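Long-range contacts in uncharacterized protein (PDB 4PW1), which is of unknown function but folds as a nine-stranded antiparallel beta sheet surrounded by alpha-helices: residues D135-F139 / N172-F178; L107-Y112 / R244-L250. All coordinates share one frame; numbering follows the deposited sequence.

Contact 1. Residues D135-F139 / N172-F178; sequences DWEKF and NAFYMFF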
ATOM      1  N   ASP B 135       3.741 -16.851 -19.418  1.00 27.80           N
ATOM      2  CA  ASP B 135       5.163 -17.021 -19.084  1.00 26.87           C
ATOM      3  C   ASP B 135       5.280 -17.856 -17.791  1.00 28.46           C
ATOM      4  O   ASP B 135       6.175 -18.717 -17.668  1.00 29.28           O
ATOM      5  CB  ASP B 135       5.857 -15.668 -18.863  1.00 26.65           C
ATOM      6  CG  ASP B 135       6.189 -14.927 -20.161  1.00 28.21           C
ATOM      7  OD1 ASP B 135       5.887 -15.403 -21.244  1.00 28.85           O
ATOM      8  OD2 ASP B 135       6.765 -13.833 -20.076  1.00 33.83           O
ATOM      9  N   TRP B 136       4.389 -17.576 -16.839  1.00 24.14           N
ATOM     10  CA  TRP B 136       4.397 -18.232 -15.548  1.00 26.80           C
ATOM     11  C   TRP B 136       4.115 -19.721 -15.693  1.00 28.13           C
ATOM     12  O   TRP B 136       4.753 -20.550 -15.032  1.00 29.01           O
ATOM     13  CB  TRP B 136       3.390 -17.591 -14.580  1.00 23.75           C
ATOM     14  CG  TRP B 136       3.441 -18.151 -13.172  1.00 24.80           C
ATOM     15  CD1 TRP B 136       4.533 -18.177 -12.354  1.00 24.54           C
ATOM     16  CD2 TRP B 136       2.367 -18.717 -12.400  1.00 26.33           C
ATOM     17  NE1 TRP B 136       4.227 -18.736 -11.157  1.00 24.19           N
ATOM     18  CE2 TRP B 136       2.907 -19.089 -11.152  1.00 26.82           C
ATOM     19  CE3 TRP B 136       1.015 -18.963 -12.649  1.00 29.10           C
ATOM     20  CZ2 TRP B 136       2.148 -19.678 -10.153  1.00 29.28           C
ATOM     21  CZ3 TRP B 136       0.250 -19.551 -11.653  1.00 29.30           C
ATOM     22  CH2 TRP B 136       0.818 -19.906 -10.416  1.00 29.25           C
ATOM     23  N   GLU B 137       3.121 -20.048 -16.511  1.00 28.34           N
ATOM     24  CA  GLU B 137       2.756 -21.442 -16.730  1.00 31.44           C
ATOM     25  C   GLU B 137       3.891 -22.174 -17.418  1.00 29.86           C
ATOM     26  O   GLU B 137       4.162 -23.321 -17.087  1.00 31.05           O
ATOM     27  CB  GLU B 137       1.438 -21.559 -17.503  1.00 31.31           C
ATOM     28  CG  GLU B 137       0.268 -21.207 -16.601  1.00 38.21           C
ATOM     29  CD  GLU B 137      -1.039 -21.028 -17.333  1.00 51.96           C
ATOM     30  OE1 GLU B 137      -1.245 -21.675 -18.381  1.00 54.81           O
ATOM     31  OE2 GLU B 137      -1.860 -20.218 -16.858  1.00 58.33           O
ATOM     32  N   LYS B 138       4.561 -21.510 -18.352  1.00 29.88           N
ATOM     33  CA  LYS B 138       5.716 -22.119 -18.998  1.00 32.48           C
ATOM     34  C   LYS B 138       6.810 -22.376 -17.937  1.00 31.78           C
ATOM     35  O   LYS B 138       7.388 -23.449 -17.883  1.00 30.44           O
ATOM     36  CB  LYS B 138       6.231 -21.240 -20.139  1.00 34.00           C
ATOM     37  CG  LYS B 138       7.456 -21.799 -20.858  1.00 44.92           C
ATOM     38  CD  LYS B 138       7.249 -23.249 -21.325  1.00 55.90           C
ATOM     39  CE  LYS B 138       8.348 -23.724 -22.265  1.00 67.85           C
ATOM     40  NZ  LYS B 138       9.694 -23.599 -21.636  1.00 68.61           N
ATOM     41  N   PHE B 139       7.069 -21.385 -17.088  1.00 28.71           N
ATOM     42  CA  PHE B 139       8.013 -21.563 -16.003  1.00 30.14           C
ATOM     43  C   PHE B 139       7.635 -22.743 -15.107  1.00 31.12           C
ATOM     44  O   PHE B 139       8.500 -23.575 -14.794  1.00 29.26           O
ATOM     45  CB  PHE B 139       8.178 -20.277 -15.187  1.00 28.09           C
ATOM     46  CG  PHE B 139       8.948 -20.456 -13.904  1.00 26.70           C
ATOM     47  CD1 PHE B 139      10.332 -20.470 -13.907  1.00 28.43           C
ATOM     48  CD2 PHE B 139       8.294 -20.602 -12.710  1.00 26.51           C
ATOM     49  CE1 PHE B 139      11.052 -20.640 -12.735  1.00 30.84           C
ATOM     50  CE2 PHE B 139       8.999 -20.758 -11.534  1.00 28.32           C
ATOM     51  CZ  PHE B 139      10.386 -20.781 -11.542  1.00 28.36           C
ATOM     52  N   ASN B 172      10.520 -15.006 -22.198  1.00 30.75           N
ATOM     53  CA  ASN B 172       9.823 -15.349 -20.938  1.00 30.79           C
ATOM     54  C   ASN B 172      10.299 -14.438 -19.792  1.00 27.31           C
ATOM     55  O   ASN B 172      11.482 -14.420 -19.441  1.00 23.76           O
ATOM     56  CB  ASN B 172      10.050 -16.832 -20.606  1.00 28.01           C
ATOM     57  CG  ASN B 172       9.288 -17.292 -19.377  1.00 26.70           C
ATOM     58  OD1 ASN B 172       9.546 -16.827 -18.267  1.00 27.32           O
ATOM     59  ND2 ASN B 172       8.337 -18.199 -19.568  1.00 25.60           N
ATOM     60  N   ALA B 173       9.392 -13.645 -19.209  1.00 25.90           N
ATOM     61  CA  ALA B 173       9.813 -12.655 -18.219  1.00 23.10           C
ATOM     62  C   ALA B 173      10.491 -13.299 -16.986  1.00 22.73           C
ATOM     63  O   ALA B 173      11.411 -12.700 -16.371  1.00 21.35           O
ATOM     64  CB  ALA B 173       8.621 -11.797 -17.781  1.00 26.30           C
ATOM     65  N   PHE B 174      10.039 -14.498 -16.614  1.00 21.24           N
ATOM     66  CA  PHE B 174      10.549 -15.176 -15.425  1.00 20.48           C
ATOM     67  C   PHE B 174      11.945 -15.671 -15.725  1.00 21.54           C
ATOM     68  O   PHE B 174      12.846 -15.380 -14.968  1.00 20.49           O
ATOM     69  CB  PHE B 174       9.606 -16.290 -14.942  1.00 20.77           C
ATOM     70  CG  PHE B 174       8.288 -15.775 -14.453  1.00 22.51           C
ATOM     71  CD1 PHE B 174       8.157 -15.307 -13.164  1.00 20.81           C
ATOM     72  CD2 PHE B 174       7.196 -15.682 -15.311  1.00 23.37           C
ATOM     73  CE1 PHE B 174       6.967 -14.801 -12.707  1.00 22.99           C
ATOM     74  CE2 PHE B 174       5.995 -15.156 -14.862  1.00 25.31           C
ATOM     75  CZ  PHE B 174       5.876 -14.699 -13.551  1.00 23.65           C
ATOM     76  N   TYR B 175      12.121 -16.353 -16.861  1.00 23.18           N
ATOM     77  CA  TYR B 175      13.449 -16.818 -17.258  1.00 25.76           C
ATOM     78  C   TYR B 175      14.449 -15.665 -17.346  1.00 26.96           C
ATOM     79  O   TYR B 175      15.590 -15.795 -16.890  1.00 23.12           O
ATOM     80  CB  TYR B 175      13.417 -17.565 -18.589  1.00 24.81           C
ATOM     81  CG  TYR B 175      12.671 -18.870 -18.609  1.00 27.02           C
ATOM     82  CD1 TYR B 175      12.464 -19.624 -17.438  1.00 29.80           C
ATOM     83  CD2 TYR B 175      12.227 -19.409 -19.814  1.00 28.61           C
ATOM     84  CE1 TYR B 175      11.810 -20.852 -17.483  1.00 32.05           C
ATOM     85  CE2 TYR B 175      11.573 -20.638 -19.875  1.00 33.70           C
ATOM     86  CZ  TYR B 175      11.365 -21.367 -18.709  1.00 34.47           C
ATOM     87  OH  TYR B 175      10.688 -22.576 -18.755  1.00 29.49           O
HETATM   88  N   MSE B 176      14.033 -14.534 -17.927  1.00 23.11           N
HETATM   89  CA  MSE B 176      14.952 -13.423 -18.123  1.00 22.46           C
HETATM   90  C   MSE B 176      15.358 -12.842 -16.796  1.00 25.75           C
HETATM   91  O   MSE B 176      16.554 -12.516 -16.565  1.00 23.86           O
HETATM   92  CB  MSE B 176      14.349 -12.285 -18.937  1.00 23.97           C
HETATM   93  CG  MSE B 176      14.165 -12.727 -20.379  1.00 36.52           C
HETATM   94 SE   MSE B 176      13.476 -11.205 -21.455  0.75 43.94          SE
HETATM   95  CE  MSE B 176      11.851 -10.492 -20.534  1.00 40.28           C
ATOM     96  N   PHE B 177      14.380 -12.685 -15.913  1.00 22.75           N
ATOM     97  CA  PHE B 177      14.672 -12.096 -14.607  1.00 23.92           C
ATOM     98  C   PHE B 177      15.568 -13.028 -13.775  1.00 21.13           C
ATOM     99  O   PHE B 177      16.544 -12.595 -13.199  1.00 21.39           O
ATOM    100  CB  PHE B 177      13.393 -11.792 -13.858  1.00 24.96           C
ATOM    101  CG  PHE B 177      13.628 -11.250 -12.470  1.00 28.16           C
ATOM    102  CD1 PHE B 177      14.116  -9.968 -12.287  1.00 32.83           C
ATOM    103  CD2 PHE B 177      13.405 -12.049 -11.368  1.00 33.14           C
ATOM    104  CE1 PHE B 177      14.361  -9.488 -11.009  1.00 31.15           C
ATOM    105  CE2 PHE B 177      13.627 -11.583 -10.093  1.00 34.71           C
ATOM    106  CZ  PHE B 177      14.102 -10.292  -9.921  1.00 34.94           C
ATOM    107  N   PHE B 178      15.261 -14.314 -13.725  1.00 23.01           N
ATOM    108  CA  PHE B 178      16.125 -15.247 -12.964  1.00 23.67           C
ATOM    109  C   PHE B 178      17.540 -15.323 -13.508  1.00 22.88           C
ATOM    110  O   PHE B 178      18.513 -15.410 -12.739  1.00 22.07           O
ATOM    111  CB  PHE B 178      15.497 -16.643 -12.896  1.00 27.16           C
ATOM    112  CG  PHE B 178      14.213 -16.674 -12.127  1.00 28.10           C
ATOM    113  CD1 PHE B 178      14.051 -15.906 -11.015  1.00 36.71           C
ATOM    114  CD2 PHE B 178      13.157 -17.447 -12.545  1.00 29.96           C
ATOM    115  CE1 PHE B 178      12.849 -15.898 -10.321  1.00 37.84           C
ATOM    116  CE2 PHE B 178      11.972 -17.467 -11.828  1.00 27.32           C
ATOM    117  CZ  PHE B 178      11.829 -16.706 -10.720  1.00 29.30           C
TER
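N172 turns its CG away from the backbone N (chi1 -176°), which carries ND2 to D135, whose own CG lies anti to its carbonyl carbon. N172 is the N-cap of helix 173-190, and this contact joins that helix start to helix 122-141. N172 OD1 caps its own helix by accepting from Y175 N at 3.0 Å, with a weaker bond from F174 N. N172 ND2 points the other way and donates to D135 O at 2.9 Å. That carbonyl also takes the helical bond from F139 N, so two donors grip it. D135 OD2 accepts from A173 N at 2.8 Å in a nearly straight bond (173°), met from above the carboxylate plane. The carboxylate and the amide stack with planes 22° apart. D135 OD1 forms a salt bridge with K131. The negative charge beside the helix start probably suits the helix dipole.

Aromatic packing continues the contact. W136 CD1 lies over one face of the F174 ring, while W136 NE1 bonds to V208 O in helix 198-210. Y175 OH bonds to D142 O and takes a weak bond from K138 NZ. F139 CE1 meets F178 CE2 at 3.4 Å.

Contact 2. Residues L107-Y112 / R244-L250; sequences LCYFSY and RFVGFSL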
ATOM      1  N   LEU B 107      20.118  -8.300  -0.609  1.00 19.18           N
ATOM      2  CA  LEU B 107      19.347  -7.416  -1.466  1.00 21.06           C
ATOM      3  C   LEU B 107      17.892  -7.803  -1.361  1.00 20.03           C
ATOM      4  O   LEU B 107      17.516  -8.889  -1.751  1.00 21.19           O
ATOM      5  CB  LEU B 107      19.796  -7.508  -2.932  1.00 20.85           C
ATOM      6  CG  LEU B 107      19.065  -6.597  -3.917  1.00 19.11           C
ATOM      7  CD1 LEU B 107      19.383  -5.116  -3.616  1.00 18.94           C
ATOM      8  CD2 LEU B 107      19.462  -6.902  -5.350  1.00 18.36           C
ATOM      9  N   CYS B 108      17.080  -6.904  -0.825  1.00 20.48           N
ATOM     10  CA  CYS B 108      15.647  -7.183  -0.617  1.00 18.41           C
ATOM     11  C   CYS B 108      14.742  -6.300  -1.459  1.00 18.23           C
ATOM     12  O   CYS B 108      13.538  -6.486  -1.473  1.00 20.41           O
ATOM     13  CB  CYS B 108      15.309  -7.037   0.873  1.00 19.71           C
ATOM     14  SG  CYS B 108      15.644  -5.426   1.615  1.00 20.35           S
ATOM     15  N   TYR B 109      15.321  -5.308  -2.135  1.00 17.63           N
ATOM     16  CA  TYR B 109      14.578  -4.433  -2.994  1.00 15.62           C
ATOM     17  C   TYR B 109      15.466  -3.858  -4.087  1.00 16.24           C
ATOM     18  O   TYR B 109      16.555  -3.406  -3.817  1.00 17.46           O
ATOM     19  CB  TYR B 109      13.864  -3.323  -2.202  1.00 19.70           C
ATOM     20  CG  TYR B 109      12.964  -2.477  -3.077  1.00 16.47           C
ATOM     21  CD1 TYR B 109      13.511  -1.556  -3.987  1.00 16.37           C
ATOM     22  CD2 TYR B 109      11.600  -2.646  -3.065  1.00 17.62           C
ATOM     23  CE1 TYR B 109      12.697  -0.829  -4.821  1.00 19.48           C
ATOM     24  CE2 TYR B 109      10.766  -1.924  -3.912  1.00 17.74           C
ATOM     25  CZ  TYR B 109      11.317  -1.023  -4.760  1.00 18.47           C
ATOM     26  OH  TYR B 109      10.521  -0.332  -5.591  1.00 22.18           O
ATOM     27  N   PHE B 110      14.988  -3.939  -5.331  1.00 16.76           N
ATOM     28  CA  PHE B 110      15.602  -3.299  -6.485  1.00 17.19           C
ATOM     29  C   PHE B 110      14.513  -2.828  -7.447  1.00 14.92           C
ATOM     30  O   PHE B 110      13.609  -3.571  -7.734  1.00 15.82           O
ATOM     31  CB  PHE B 110      16.491  -4.297  -7.230  1.00 16.84           C
ATOM     32  CG  PHE B 110      17.106  -3.726  -8.479  1.00 18.24           C
ATOM     33  CD1 PHE B 110      16.455  -3.790  -9.692  1.00 20.13           C
ATOM     34  CD2 PHE B 110      18.335  -3.101  -8.429  1.00 17.20           C
ATOM     35  CE1 PHE B 110      17.028  -3.251 -10.837  1.00 19.20           C
ATOM     36  CE2 PHE B 110      18.885  -2.529  -9.549  1.00 19.06           C
ATOM     37  CZ  PHE B 110      18.235  -2.600 -10.760  1.00 18.33           C
ATOM     38  N   SER B 111      14.599  -1.609  -7.959  1.00 14.64           N
ATOM     39  CA  SER B 111      13.765  -1.228  -9.076  1.00 15.01           C
ATOM     40  C   SER B 111      14.483  -0.198  -9.953  1.00 16.80           C
ATOM     41  O   SER B 111      15.229   0.703  -9.454  1.00 16.98           O
ATOM     42  CB  SER B 111      12.413  -0.680  -8.572  1.00 15.81           C
ATOM     43  OG  SER B 111      12.613   0.610  -8.017  1.00 16.13           O
ATOM     44  N   TYR B 112      14.232  -0.325 -11.254  1.00 17.84           N
ATOM     45  CA  TYR B 112      14.853   0.449 -12.307  1.00 19.89           C
ATOM     46  C   TYR B 112      13.743   0.928 -13.237  1.00 20.74           C
ATOM     47  O   TYR B 112      13.249   0.170 -14.060  1.00 19.96           O
ATOM     48  CB  TYR B 112      15.801  -0.485 -13.039  1.00 20.85           C
ATOM     49  CG  TYR B 112      16.623   0.073 -14.167  1.00 20.23           C
ATOM     50  CD1 TYR B 112      17.807   0.750 -13.921  1.00 20.39           C
ATOM     51  CD2 TYR B 112      16.275  -0.179 -15.479  1.00 23.46           C
ATOM     52  CE1 TYR B 112      18.599   1.208 -14.970  1.00 24.54           C
ATOM     53  CE2 TYR B 112      17.058   0.269 -16.539  1.00 23.86           C
ATOM     54  CZ  TYR B 112      18.235   0.946 -16.277  1.00 22.99           C
ATOM     55  OH  TYR B 112      19.000   1.375 -17.309  1.00 24.16           O
ATOM     56  N   ARG B 244       8.918  -6.805 -19.250  1.00 19.60           N
ATOM     57  CA  ARG B 244       9.841  -7.506 -18.397  1.00 21.06           C
ATOM     58  C   ARG B 244       9.727  -7.021 -16.966  1.00 17.98           C
ATOM     59  O   ARG B 244       9.109  -5.975 -16.691  1.00 18.23           O
ATOM     60  CB  ARG B 244      11.269  -7.296 -18.885  1.00 24.78           C
ATOM     61  CG  ARG B 244      11.706  -5.857 -18.910  1.00 24.60           C
ATOM     62  CD  ARG B 244      13.187  -5.820 -18.602  1.00 28.99           C
ATOM     63  NE  ARG B 244      13.678  -4.473 -18.560  1.00 32.02           N
ATOM     64  CZ  ARG B 244      14.793  -4.083 -17.933  1.00 38.99           C
ATOM     65  NH1 ARG B 244      15.569  -4.957 -17.295  1.00 38.82           N
ATOM     66  NH2 ARG B 244      15.119  -2.788 -17.937  1.00 36.35           N
ATOM     67  N   PHE B 245      10.303  -7.795 -16.064  1.00 17.16           N
ATOM     68  CA  PHE B 245      10.424  -7.390 -14.689  1.00 17.96           C
ATOM     69  C   PHE B 245      11.488  -6.310 -14.516  1.00 20.37           C
ATOM     70  O   PHE B 245      12.615  -6.439 -15.003  1.00 19.28           O
ATOM     71  CB  PHE B 245      10.672  -8.600 -13.807  1.00 20.04           C
ATOM     72  CG  PHE B 245       9.499  -9.536 -13.724  1.00 20.57           C
ATOM     73  CD1 PHE B 245       8.290  -9.106 -13.180  1.00 19.11           C
ATOM     74  CD2 PHE B 245       9.605 -10.851 -14.138  1.00 20.73           C
ATOM     75  CE1 PHE B 245       7.216  -9.983 -13.086  1.00 19.83           C
ATOM     76  CE2 PHE B 245       8.543 -11.716 -14.056  1.00 22.12           C
ATOM     77  CZ  PHE B 245       7.327 -11.292 -13.546  1.00 18.36           C
ATOM     78  N   VAL B 246      11.102  -5.188 -13.902  1.00 17.26           N
ATOM     79  CA  VAL B 246      12.030  -4.092 -13.688  1.00 15.69           C
ATOM     80  C   VAL B 246      12.427  -3.936 -12.229  1.00 15.47           C
ATOM     81  O   VAL B 246      13.141  -3.020 -11.872  1.00 17.44           O
ATOM     82  CB  VAL B 246      11.497  -2.763 -14.260  1.00 15.97           C
ATOM     83  CG1 VAL B 246      11.329  -2.881 -15.768  1.00 18.62           C
ATOM     84  CG2 VAL B 246      10.180  -2.393 -13.601  1.00 15.56           C
ATOM     85  N   GLY B 247      11.955  -4.828 -11.387  1.00 17.69           N
ATOM     86  CA  GLY B 247      12.284  -4.796  -9.981  1.00 18.56           C
ATOM     87  C   GLY B 247      11.657  -5.894  -9.180  1.00 16.30           C
ATOM     88  O   GLY B 247      10.872  -6.684  -9.701  1.00 19.57           O
ATOM     89  N   PHE B 248      11.997  -5.934  -7.896  1.00 15.64           N
ATOM     90  CA  PHE B 248      11.421  -6.845  -6.968  1.00 16.05           C
ATOM     91  C   PHE B 248      11.578  -6.361  -5.545  1.00 15.50           C
ATOM     92  O   PHE B 248      12.383  -5.495  -5.263  1.00 15.36           O
ATOM     93  CB  PHE B 248      12.042  -8.256  -7.063  1.00 17.70           C
ATOM     94  CG  PHE B 248      13.415  -8.350  -6.449  1.00 20.50           C
ATOM     95  CD1 PHE B 248      14.537  -7.978  -7.165  1.00 18.87           C
ATOM     96  CD2 PHE B 248      13.589  -8.811  -5.145  1.00 22.04           C
ATOM     97  CE1 PHE B 248      15.806  -8.049  -6.587  1.00 20.27           C
ATOM     98  CE2 PHE B 248      14.855  -8.861  -4.559  1.00 19.45           C
ATOM     99  CZ  PHE B 248      15.966  -8.472  -5.294  1.00 19.69           C
ATOM    100  N   SER B 249      10.788  -6.963  -4.658  1.00 16.83           N
ATOM    101  CA  SER B 249      10.847  -6.760  -3.222  1.00 17.98           C
ATOM    102  C   SER B 249      10.728  -8.139  -2.634  1.00 19.64           C
ATOM    103  O   SER B 249       9.795  -8.875  -2.983  1.00 18.93           O
ATOM    104  CB  SER B 249       9.649  -5.935  -2.721  1.00 18.97           C
ATOM    105  OG  SER B 249       9.572  -5.977  -1.290  1.00 19.24           O
ATOM    106  N   LEU B 250      11.632  -8.486  -1.733  1.00 19.47           N
ATOM    107  CA  LEU B 250      11.600  -9.786  -1.054  1.00 18.64           C
ATOM    108  C   LEU B 250      11.656  -9.599   0.448  1.00 17.86           C
ATOM    109  O   LEU B 250      12.543  -8.920   0.961  1.00 19.44           O
ATOM    110  CB  LEU B 250      12.801 -10.644  -1.498  1.00 18.60           C
ATOM    111  CG  LEU B 250      13.004 -11.944  -0.707  1.00 18.97           C
ATOM    112  CD1 LEU B 250      11.842 -12.862  -0.956  1.00 18.52           C
ATOM    113  CD2 LEU B 250      14.325 -12.616  -1.073  1.00 20.18           C
TER
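F110 and F248 form an antiparallel hydrogen-bonded pair where strand 106-114 runs beside strand 244-251, in the middle of the nine-stranded sheet. Y109 with S249 and S111 with G247 are the flanking non-hydrogen-bonded pairs.

Backbone bonds come first. F110 N donates to F248 O at 3.0 Å. The return bond from F248 N to F110 O is less certain, because the place of that oxygen is less sure. L250 N to C108 O (2.8 Å) and Y112 N to V246 O (3.0 Å) extend the ladder. CA-H...O contacts reach the same carbonyls, such as Y109 CA to F248 O at 3.3 Å. Each strand carries a classic beta bulge on its outer side: C108 and Y109 face A101, and V246 and G247 face I237.

Apolar contacts gather round F248. Its chi1 of 75° sets CG between the backbone N and the carbonyl carbon, and the ring reaches strand 106-114. L107 CD2 comes to the edge, 3.8 Å from F248 CZ, and F110 CB is 3.9 Å from F248 CE1.

Rings also meet the backbone. F110 N sits over one face of the F248 ring, and L107 O lies at its edge. F248 O lies over one face of the Y109 ring. On that sheet face Y109 CD2 meets S249 CB at 3.8 Å.

Among polar side chains, R244 NE forms a salt bridge with nearby E242. S249 OG bonds to Y29 O. R244 NH2 bonds to G58 O while lying 3.8 Å from Y112 CD2.

Across the sheet, strand 106-114 ends the strands of the first DUF6836 range and strand 244-251 begins those of the second, so this backbone ladder makes them one sheet.

Both contacts are largely buried, but they lie at different depths. Contact 2 sits about 1 Å from the centre of the chain, measured between centres, and contact 1 about 15 Å from it. Contact 2 pairs two sheet strands through backbone bonds. Contact 1 joins two helices through N172 ND2 and the D135 carboxylate, together with aromatic packing, with exposed K138 at its margin. No secondary-structure element is shared, yet strand 106-114 and helix 122-141 are consecutive, and contact 1 is nested in the chain loop that contact 2 closes. The two also touch directly. F174 packs edge-to-face with F245, and F177 packs on F248, bringing helix 173-190 against strand 244-251.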